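Local coordinates for IPT/TIG domain-containing protein BACOVA_02650 (Bacteroides ovatus, PDB 5E7G) that binds polysaccharide at the bacterial cell surface and probably captures xyloglucan there before the glycan is transported into the periplasm for degradation, at residues A[373-378]-A[430-435]; A[293-298]-A[333-338]; A[317-322]-A[446-451]. One frame throughout, in Å; residues are numbered along the deposited sequence.

Interaction 1 (A[373-378]-A[430-435]); sequences FQIAMC and IGVYAT. With XYS (alpha-D-xylopyranose), chain B.
Q374 and Y433 form an antiparallel hydrogen-bonded pair, each backbone amide serving the other's carbonyl. Q374 N gives the shorter bond, 2.7 Å to Y433 O, and Y433 N answers at 2.9 Å to Q374 O, both donors lying in the carbonyl planes. Two residues along, at the next hydrogen-bonded pair, A376 N reaches G431 O at 3.0 Å while G431 N reaches A376 O at 2.8 Å. The first pair's side chains both reach the xylose, Q374 by a hydrogen bond and Y433 by packing. Because the Q374 chain leaves anti to its amide nitrogen (chi1 175°) and stays extended, its amide is carried clear of the sheet, where OE1 accepts a hydrogen bond from O4 of the xylose at 3.0 Å. Alongside it the Y433 ring presents one face to the same sugar, CE2 lying 3.8 Å from xylose C5 near the rim; Q374 O sits at the ring's edge, and the phenolic OH bonds H429. A side chain on G431 would run into that hydroxyl, so the glycine accommodates the tyrosine. On the other face of the sheet the contact is apolar: F373 CE1 meets A434 CB at 3.8 Å, and M377 CE lies beside I430 CD1, the two chains pointing the same way. F448 meets the F373 ring edge-to-face, and I321 packs against F373, V432 and A434. The strand pair exemplifies two-faced construction in a beta-sandwich: one face gives the glycan pocket an amide oxygen and an aromatic surface for xylose, while the opposite face packs apolar side chains against the second sheet.

Interaction 2 (A[293-298]-A[333-338]); sequences GSHVWG and KQSYSN. With BGC (beta-D-glucopyranose), chain C; BGC (beta-D-glucopyranose), chain D.
W297 lies between Y336 and the bound glucan, and its indole can be traced atom by atom. CB and CG both lie near the chain C glucose, CB 3.9 Å from its C1. The side chain starts out between its own N and carbonyl carbon (chi1 63°), a setting that lays the indole across the Y336 side chain. CD1 meets C5 of that glucose on one face, whereas NE1 stands over the face of the Y336 ring, 3.2 Å from its CG. CE2 lies 3.3 Å from Y336 CB, which makes a CH-pi contact over the face of the five-membered ring opposite the sugars. The five-membered and Y336 rings form an offset stack, planes at 22°. Farther out, CZ2 touches Y336 CD2, and at the tip CH2 comes to 3.8 Å from C2 of the chain D glucose. The indole thus offers two successive glucoses one broad face, the platform typical of carbohydrate-binding sites. A classic beta bulge sets its position: V296 N and, weakly, W297 N both turn to Y336 O, while Y336 N bonds W297 O at 2.9 Å. Across the sheet from the indole, H295 ND1 and S335 OG share a 3.0 Å hydrogen bond. Y336 OH bonds E379, and the Y336 ring stacks with H429. Within the five-stranded sheet, 294-297 is an outermost strand, with 329-338 between it and strand 429-436.

Interaction 3 (A[317-322]-A[446-451]); sequences TCLGIT and VYFDNF. With CA (calcium ion), chain E.
D449 swings its carboxylate back toward T317 because CG stands roughly anti to its amide nitrogen (chi1 -151°), and both residues then bind one calcium ion. Y447, two residues earlier, has CG anti to its carbonyl carbon instead (chi1 -60°), which brings its ring obliquely against G320 and the T322 methyl. At the metal, D449 is bidentate, OD1 and OD2 each 2.4 Å from calcium, and the T317 carbonyl O binds at the same distance. The T317 O to D449 OD2 approach of 3.0 Å is therefore a meeting of two ligands. N288, D290 and N315 complete the protein share of the site, and a water is also bound. Beyond the ion the strands pair conventionally: L319 and F448 exchange backbone bonds, as do I321 and V446, with I321 N to V446 O at 2.9 Å. L319 CD2 lies 3.9 Å from F448 CD1, the side chains running together on the face that carries I321. On the reverse face Y447 CD1 meets G320 CA at 3.7 Å, C318 SG approaches the ring obliquely, and the hydroxyl bonds E445. Cutting Y447 back to an alanine would probably leave E445 without its hydroxyl mate and open a gap beside G320 and the T322 methyl. The calcium thus joins the backbone oxygen of T317 to a carboxylate on strand 442-455, so ionic coordination supplements amide bonding at this end.

Of the paired segments, 293-298 comes first, and its loop closes when 333-338 returns beside it in interaction 2. Inside that loop 317-322 opens interaction 3, which waits until 446-451 to close, so interactions 2 and 3 cross. Interaction 1 begins after interaction 2 has closed and is nested within the long loop of interaction 3. Interactions 1 and 2 belong to one five-stranded sheet, joined where 429-436 neighbours 329-338, probably by a hydrogen bond from A434 N to K333 O; interaction 3 belongs to the second sheet. Packing of V432 on F451 and S335 on L319 brings the calcium-bearing sheet against the sugar-binding one.

Interaction 1 (A[373-378]-A[430-435])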
loop_
_atom_site.group_PDB
_atom_site.type_symbol
_atom_site.label_atom_id
_atom_site.label_comp_id
_atom_site.label_asym_id
_atom_site.label_seq_id
_atom_site.Cartn_x
_atom_site.Cartn_y
_atom_site.Cartn_z
ATOM N N PHE A 373 24.822 6.359 -24.523
ATOM C CA PHE A 373 25.853 5.512 -23.938
ATOM C C PHE A 373 25.698 4.061 -24.356
ATOM O O PHE A 373 24.582 3.571 -24.534
ATOM C CB PHE A 373 25.823 5.596 -22.417
ATOM C CG PHE A 373 26.231 6.930 -21.879
ATOM C CD1 PHE A 373 27.564 7.223 -21.659
ATOM C CD2 PHE A 373 25.284 7.892 -21.597
ATOM C CE1 PHE A 373 27.941 8.455 -21.164
ATOM C CE2 PHE A 373 25.656 9.122 -21.100
ATOM C CZ PHE A 373 26.988 9.403 -20.885
ATOM N N GLN A 374 26.834 3.390 -24.508
ATOM C CA GLN A 374 26.877 1.945 -24.689
ATOM C C GLN A 374 27.562 1.293 -23.493
ATOM O O GLN A 374 28.627 1.737 -23.065
ATOM C CB GLN A 374 27.618 1.578 -25.975
ATOM C CG GLN A 374 27.808 0.074 -26.185
ATOM C CD GLN A 374 28.659 -0.253 -27.397
ATOM O OE1 GLN A 374 29.508 0.537 -27.809
ATOM N NE2 GLN A 374 28.439 -1.428 -27.971
ATOM N N ILE A 375 26.953 0.236 -22.968
ATOM C CA ILE A 375 27.556 -0.558 -21.903
ATOM C C ILE A 375 27.776 -1.981 -22.403
ATOM O O ILE A 375 26.821 -2.661 -22.792
ATOM C CB ILE A 375 26.687 -0.576 -20.638
ATOM C CG1 ILE A 375 26.630 0.829 -20.012
ATOM C CG2 ILE A 375 27.232 -1.609 -19.629
ATOM C CD1 ILE A 375 25.637 0.957 -18.874
ATOM N N ALA A 376 29.029 -2.424 -22.371
ATOM C CA ALA A 376 29.418 -3.729 -22.900
ATOM C C ALA A 376 30.235 -4.530 -21.888
ATOM O O ALA A 376 31.013 -3.956 -21.118
ATOM C CB ALA A 376 30.209 -3.552 -24.190
ATOM N N MET A 377 30.054 -5.849 -21.898
ATOM C CA MET A 377 30.812 -6.755 -21.038
ATOM C C MET A 377 31.445 -7.915 -21.820
ATOM O O MET A 377 30.853 -8.426 -22.773
ATOM C CB MET A 377 29.908 -7.321 -19.947
ATOM C CG MET A 377 29.509 -6.317 -18.890
ATOM S SD MET A 377 28.332 -6.998 -17.710
ATOM C CE MET A 377 28.103 -5.565 -16.637
ATOM N N CYS A 378 32.646 -8.317 -21.407
ATOM C CA CYS A 378 33.296 -9.537 -21.900
ATOM C C CYS A 378 33.558 -9.519 -23.410
ATOM O O CYS A 378 33.565 -10.568 -24.061
ATOM C CB CYS A 378 32.447 -10.759 -21.540
ATOM S SG CYS A 378 32.291 -11.041 -19.769
ATOM N N ILE A 430 34.618 -4.635 -18.822
ATOM C CA ILE A 430 33.413 -3.817 -18.806
ATOM C C ILE A 430 33.774 -2.497 -19.470
ATOM O O ILE A 430 34.876 -1.984 -19.279
ATOM C CB ILE A 430 32.854 -3.581 -17.381
ATOM C CG1 ILE A 430 31.553 -2.779 -17.458
ATOM C CG2 ILE A 430 33.873 -2.864 -16.500
ATOM C CD1 ILE A 430 30.759 -2.764 -16.161
ATOM N N GLY A 431 32.854 -1.961 -20.264
ATOM C CA GLY A 431 33.134 -0.789 -21.063
ATOM C C GLY A 431 31.946 0.141 -21.127
ATOM O O GLY A 431 30.808 -0.298 -21.272
ATOM N N VAL A 432 32.223 1.431 -20.999
ATOM C CA VAL A 432 31.215 2.468 -21.116
ATOM C C VAL A 432 31.652 3.412 -22.231
ATOM O O VAL A 432 32.739 3.979 -22.174
ATOM C CB VAL A 432 31.030 3.227 -19.783
ATOM C CG1 VAL A 432 30.025 4.359 -19.941
ATOM C CG2 VAL A 432 30.583 2.251 -18.694
ATOM N N TYR A 433 30.811 3.562 -23.247
ATOM C CA TYR A 433 31.182 4.311 -24.444
ATOM C C TYR A 433 30.151 5.380 -24.720
ATOM O O TYR A 433 28.962 5.081 -24.821
ATOM C CB TYR A 433 31.308 3.375 -25.661
ATOM C CG TYR A 433 32.205 2.182 -25.427
ATOM C CD1 TYR A 433 31.722 1.036 -24.799
ATOM C CD2 TYR A 433 33.535 2.195 -25.834
ATOM C CE1 TYR A 433 32.540 -0.064 -24.583
ATOM C CE2 TYR A 433 34.362 1.099 -25.622
ATOM C CZ TYR A 433 33.858 -0.028 -24.996
ATOM O OH TYR A 433 34.668 -1.124 -24.776
ATOM N N ALA A 434 30.613 6.624 -24.831
ATOM C CA ALA A 434 29.750 7.755 -25.158
ATOM C C ALA A 434 29.897 8.145 -26.633
ATOM O O ALA A 434 31.010 8.293 -27.140
ATOM C CB ALA A 434 30.072 8.940 -24.267
ATOM N N THR A 435 28.767 8.319 -27.309
ATOM C CA THR A 435 28.751 8.701 -28.716
ATOM C C THR A 435 27.596 9.659 -28.969
ATOM O O THR A 435 26.734 9.820 -28.105
ATOM C CB THR A 435 28.596 7.479 -29.637
ATOM O OG1 THR A 435 27.319 6.878 -29.403
ATOM C CG2 THR A 435 29.702 6.458 -29.379
HETATM C C1 XYS B . 34.956 -1.491 -30.397
HETATM C C2 XYS B . 33.885 -2.399 -30.941
HETATM C C3 XYS B . 32.599 -1.656 -31.045
HETATM C C4 XYS B . 32.247 -0.863 -29.823
HETATM C C5 XYS B . 33.413 -0.182 -29.094
HETATM O O2 XYS B . 34.283 -2.880 -32.240
HETATM O O3 XYS B . 31.513 -2.598 -31.294
HETATM O O4 XYS B . 31.317 0.156 -30.215
HETATM O O5 XYS B . 34.634 -1.006 -29.040
#

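Interaction 2 (A[293-298]-A[333-338])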
loop_
_atom_site.group_PDB
_atom_site.type_symbol
_atom_site.label_atom_id
_atom_site.label_comp_id
_atom_site.label_asym_id
_atom_site.label_seq_id
_atom_site.Cartn_x
_atom_site.Cartn_y
_atom_site.Cartn_z
ATOM N N GLY A 293 37.881 -3.544 -9.104
ATOM C CA GLY A 293 38.034 -3.378 -10.537
ATOM C C GLY A 293 39.049 -2.295 -10.847
ATOM O O GLY A 293 39.718 -1.796 -9.942
ATOM N N SER A 294 39.172 -1.931 -12.122
ATOM C CA SER A 294 40.142 -0.914 -12.518
ATOM C C SER A 294 39.986 -0.425 -13.956
ATOM O O SER A 294 39.703 -1.200 -14.868
ATOM C CB SER A 294 41.556 -1.455 -12.336
ATOM O OG SER A 294 42.494 -0.554 -12.893
ATOM N N HIS A 295 40.183 0.875 -14.146
ATOM C CA HIS A 295 40.231 1.466 -15.476
ATOM C C HIS A 295 41.536 1.067 -16.165
ATOM O O HIS A 295 42.582 1.004 -15.524
ATOM C CB HIS A 295 40.106 2.984 -15.379
ATOM C CG HIS A 295 40.401 3.717 -16.654
ATOM N ND1 HIS A 295 39.429 4.010 -17.588
ATOM C CD2 HIS A 295 41.553 4.243 -17.135
ATOM C CE1 HIS A 295 39.972 4.676 -18.592
ATOM N NE2 HIS A 295 41.261 4.829 -18.343
ATOM N N VAL A 296 41.469 0.783 -17.464
ATOM C CA VAL A 296 42.660 0.428 -18.233
ATOM C C VAL A 296 43.042 1.550 -19.195
ATOM O O VAL A 296 44.162 2.057 -19.150
ATOM C CB VAL A 296 42.457 -0.875 -19.037
ATOM C CG1 VAL A 296 43.706 -1.196 -19.835
ATOM C CG2 VAL A 296 42.108 -2.043 -18.108
ATOM N N TRP A 297 42.111 1.926 -20.066
ATOM C CA TRP A 297 42.372 2.946 -21.073
ATOM C C TRP A 297 41.080 3.624 -21.505
ATOM O O TRP A 297 39.986 3.154 -21.187
ATOM C CB TRP A 297 43.068 2.328 -22.293
ATOM C CG TRP A 297 42.230 1.290 -23.020
ATOM C CD1 TRP A 297 42.201 -0.060 -22.787
ATOM C CD2 TRP A 297 41.311 1.527 -24.095
ATOM N NE1 TRP A 297 41.323 -0.673 -23.651
ATOM C CE2 TRP A 297 40.765 0.280 -24.462
ATOM C CE3 TRP A 297 40.899 2.673 -24.784
ATOM C CZ2 TRP A 297 39.827 0.149 -25.477
ATOM C CZ3 TRP A 297 39.969 2.537 -25.794
ATOM C CH2 TRP A 297 39.443 1.287 -26.132
ATOM N N GLY A 298 41.219 4.723 -22.240
ATOM C CA GLY A 298 40.083 5.431 -22.801
ATOM C C GLY A 298 40.149 6.928 -22.562
ATOM O O GLY A 298 40.768 7.388 -21.601
ATOM N N LYS A 333 34.146 9.679 -26.372
ATOM C CA LYS A 333 34.788 9.427 -25.086
ATOM C C LYS A 333 34.273 8.130 -24.472
ATOM O O LYS A 333 33.110 7.753 -24.664
ATOM C CB LYS A 333 34.558 10.608 -24.134
ATOM C CG LYS A 333 35.367 11.842 -24.505
ATOM C CD LYS A 333 35.231 12.952 -23.483
ATOM C CE LYS A 333 36.216 14.075 -23.780
ATOM N NZ LYS A 333 36.068 15.228 -22.848
ATOM N N GLN A 334 35.143 7.446 -23.740
ATOM C CA GLN A 334 34.804 6.135 -23.220
ATOM C C GLN A 334 35.775 5.679 -22.142
ATOM O O GLN A 334 36.859 6.247 -21.987
ATOM C CB GLN A 334 34.776 5.107 -24.368
ATOM C CG GLN A 334 36.146 4.840 -25.027
ATOM C CD GLN A 334 36.664 6.022 -25.827
ATOM O OE1 GLN A 334 37.797 6.470 -25.636
ATOM N NE2 GLN A 334 35.837 6.531 -26.735
ATOM N N SER A 335 35.370 4.650 -21.404
ATOM C CA SER A 335 36.231 3.999 -20.421
ATOM C C SER A 335 36.186 2.484 -20.583
ATOM O O SER A 335 35.121 1.874 -20.468
ATOM C CB SER A 335 35.817 4.368 -18.999
ATOM O OG SER A 335 36.471 3.538 -18.048
ATOM N N TYR A 336 37.351 1.897 -20.844
ATOM C CA TYR A 336 37.508 0.449 -20.933
ATOM C C TYR A 336 38.144 -0.019 -19.638
ATOM O O TYR A 336 39.300 0.303 -19.365
ATOM C CB TYR A 336 38.372 0.062 -22.146
ATOM C CG TYR A 336 38.506 -1.429 -22.398
ATOM C CD1 TYR A 336 39.149 -2.252 -21.484
ATOM C CD2 TYR A 336 38.009 -2.009 -23.565
ATOM C CE1 TYR A 336 39.280 -3.603 -21.702
ATOM C CE2 TYR A 336 38.141 -3.373 -23.797
ATOM C CZ TYR A 336 38.780 -4.162 -22.856
ATOM O OH TYR A 336 38.924 -5.512 -23.050
ATOM N N SER A 337 37.394 -0.776 -18.843
ATOM C CA SER A 337 37.857 -1.178 -17.519
ATOM C C SER A 337 37.849 -2.689 -17.325
ATOM O O SER A 337 37.247 -3.429 -18.105
ATOM C CB SER A 337 36.994 -0.513 -16.440
ATOM O OG SER A 337 37.065 0.902 -16.541
ATOM N N ASN A 338 38.551 -3.129 -16.286
ATOM C CA ASN A 338 38.465 -4.501 -15.809
ATOM C C ASN A 338 37.583 -4.580 -14.579
ATOM O O ASN A 338 37.887 -3.983 -13.544
ATOM C CB ASN A 338 39.850 -5.053 -15.484
ATOM C CG ASN A 338 40.546 -5.615 -16.705
ATOM O OD1 ASN A 338 39.962 -6.402 -17.457
ATOM N ND2 ASN A 338 41.788 -5.201 -16.922
HETATM C C2 BGC C . 45.766 1.799 -25.679
HETATM C C3 BGC C . 44.487 1.481 -26.362
HETATM C C4 BGC C . 44.367 0.066 -26.715
HETATM C C5 BGC C . 44.616 -0.821 -25.544
HETATM C C6 BGC C . 44.784 -2.246 -26.004
HETATM C C1 BGC C . 45.978 0.946 -24.412
HETATM O O2 BGC C . 45.776 3.175 -25.297
HETATM O O3 BGC C . 44.394 2.293 -27.584
HETATM O O4 BGC C . 42.998 -0.230 -27.192
HETATM O O5 BGC C . 45.832 -0.530 -24.772
HETATM O O6 BGC C . 43.541 -2.786 -26.411
HETATM C C2 BGC D . 41.354 -0.365 -29.013
HETATM C C3 BGC D . 40.720 0.260 -30.207
HETATM C C4 BGC D . 40.714 1.715 -30.211
HETATM C C5 BGC D . 42.056 2.251 -29.862
HETATM C C6 BGC D . 42.024 3.759 -29.823
HETATM C C1 BGC D . 42.668 0.267 -28.498
HETATM O O2 BGC D . 41.629 -1.716 -29.356
HETATM O O3 BGC D . 39.315 -0.172 -30.272
HETATM O O4 BGC D . 40.359 2.173 -31.568
HETATM O O5 BGC D . 42.565 1.785 -28.568
HETATM O O6 BGC D . 42.374 4.196 -31.112
#

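Interaction 3 (A[317-322]-A[446-451])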
loop_
_atom_site.group_PDB
_atom_site.type_symbol
_atom_site.label_atom_id
_atom_site.label_comp_id
_atom_site.label_asym_id
_atom_site.label_seq_id
_atom_site.Cartn_x
_atom_site.Cartn_y
_atom_site.Cartn_z
ATOM N N THR A 317 36.732 7.917 -5.843
ATOM C CA THR A 317 36.851 8.330 -7.230
ATOM C C THR A 317 35.661 7.826 -8.040
ATOM O O THR A 317 35.102 6.771 -7.750
ATOM C CB THR A 317 38.169 7.817 -7.836
ATOM O OG1 THR A 317 39.260 8.502 -7.206
ATOM C CG2 THR A 317 38.223 8.045 -9.363
ATOM N N CYS A 318 35.273 8.602 -9.046
ATOM C CA CYS A 318 34.183 8.229 -9.937
ATOM C C CYS A 318 34.537 8.614 -11.370
ATOM O O CYS A 318 35.336 9.523 -11.597
ATOM C CB CYS A 318 32.875 8.900 -9.501
ATOM S SG CYS A 318 32.855 10.694 -9.683
ATOM N N LEU A 319 33.946 7.903 -12.327
ATOM C CA LEU A 319 34.207 8.117 -13.746
ATOM C C LEU A 319 33.491 9.355 -14.246
ATOM O O LEU A 319 32.330 9.574 -13.909
ATOM C CB LEU A 319 33.753 6.898 -14.572
ATOM C CG LEU A 319 33.627 7.063 -16.093
ATOM C CD1 LEU A 319 34.992 7.236 -16.738
ATOM C CD2 LEU A 319 32.896 5.868 -16.676
ATOM N N GLY A 320 34.182 10.135 -15.074
ATOM C CA GLY A 320 33.614 11.317 -15.697
ATOM C C GLY A 320 33.689 11.300 -17.213
ATOM O O GLY A 320 34.757 11.131 -17.807
ATOM N N ILE A 321 32.533 11.476 -17.839
ATOM C CA ILE A 321 32.452 11.649 -19.279
ATOM C C ILE A 321 31.819 12.994 -19.569
ATOM O O ILE A 321 30.603 13.146 -19.456
ATOM C CB ILE A 321 31.647 10.519 -19.935
ATOM C CG1 ILE A 321 32.442 9.214 -19.831
ATOM C CG2 ILE A 321 31.326 10.854 -21.395
ATOM C CD1 ILE A 321 31.713 7.996 -20.365
ATOM N N THR A 322 32.652 13.962 -19.943
ATOM C CA THR A 322 32.214 15.347 -20.087
ATOM C C THR A 322 32.865 16.026 -21.281
ATOM O O THR A 322 33.977 15.675 -21.673
ATOM C CB THR A 322 32.546 16.169 -18.830
ATOM O OG1 THR A 322 33.941 16.513 -18.836
ATOM C CG2 THR A 322 32.209 15.383 -17.565
ATOM N N VAL A 446 28.486 13.978 -17.376
ATOM C CA VAL A 446 27.923 12.804 -16.714
ATOM C C VAL A 446 28.985 12.058 -15.900
ATOM O O VAL A 446 30.135 11.928 -16.329
ATOM C CB VAL A 446 27.288 11.844 -17.741
ATOM C CG1 VAL A 446 26.647 10.655 -17.041
ATOM C CG2 VAL A 446 26.252 12.585 -18.586
ATOM N N TYR A 447 28.590 11.565 -14.731
ATOM C CA TYR A 447 29.500 10.838 -13.854
ATOM C C TYR A 447 28.905 9.493 -13.477
ATOM O O TYR A 447 27.689 9.361 -13.360
ATOM C CB TYR A 447 29.809 11.652 -12.591
ATOM C CG TYR A 447 30.457 12.986 -12.880
ATOM C CD1 TYR A 447 31.836 13.096 -13.017
ATOM C CD2 TYR A 447 29.688 14.135 -13.028
ATOM C CE1 TYR A 447 32.436 14.322 -13.286
ATOM C CE2 TYR A 447 30.277 15.365 -13.297
ATOM C CZ TYR A 447 31.650 15.453 -13.427
ATOM O OH TYR A 447 32.232 16.670 -13.700
ATOM N N PHE A 448 29.779 8.508 -13.281
ATOM C CA PHE A 448 29.382 7.133 -12.976
ATOM C C PHE A 448 30.161 6.568 -11.795
ATOM O O PHE A 448 31.349 6.852 -11.649
ATOM C CB PHE A 448 29.618 6.206 -14.182
ATOM C CG PHE A 448 28.827 6.556 -15.405
ATOM C CD1 PHE A 448 29.358 7.389 -16.373
ATOM C CD2 PHE A 448 27.567 6.016 -15.614
ATOM C CE1 PHE A 448 28.635 7.691 -17.523
ATOM C CE2 PHE A 448 26.842 6.320 -16.755
ATOM C CZ PHE A 448 27.384 7.161 -17.711
ATOM N N ASP A 449 29.520 5.724 -10.992
ATOM C CA ASP A 449 30.218 5.056 -9.897
ATOM C C ASP A 449 29.444 3.830 -9.417
ATOM O O ASP A 449 28.241 3.720 -9.632
ATOM C CB ASP A 449 30.432 6.042 -8.731
ATOM C CG ASP A 449 31.673 5.731 -7.889
ATOM O OD1 ASP A 449 32.188 4.596 -7.946
ATOM O OD2 ASP A 449 32.133 6.633 -7.142
ATOM N N ASN A 450 30.150 2.924 -8.751
ATOM C CA ASN A 450 29.540 1.798 -8.044
ATOM C C ASN A 450 28.707 0.861 -8.932
ATOM O O ASN A 450 27.575 0.492 -8.593
ATOM C CB ASN A 450 28.683 2.321 -6.888
ATOM C CG ASN A 450 29.523 2.973 -5.795
ATOM O OD1 ASN A 450 30.665 2.574 -5.562
ATOM N ND2 ASN A 450 28.964 3.979 -5.122
ATOM N N PHE A 451 29.284 0.461 -10.059
ATOM C CA PHE A 451 28.665 -0.564 -10.878
ATOM C C PHE A 451 28.538 -1.817 -10.027
ATOM O O PHE A 451 29.486 -2.223 -9.354
ATOM C CB PHE A 451 29.481 -0.834 -12.140
ATOM C CG PHE A 451 29.500 0.314 -13.105
ATOM C CD1 PHE A 451 28.552 0.401 -14.102
ATOM C CD2 PHE A 451 30.464 1.308 -13.008
ATOM C CE1 PHE A 451 28.559 1.446 -14.998
ATOM C CE2 PHE A 451 30.485 2.363 -13.905
ATOM C CZ PHE A 451 29.522 2.430 -14.908
HETATM CA CA CA E . 33.885 5.250 -6.406
HETATM O O HOH W 1 32.699 3.898 -4.847
#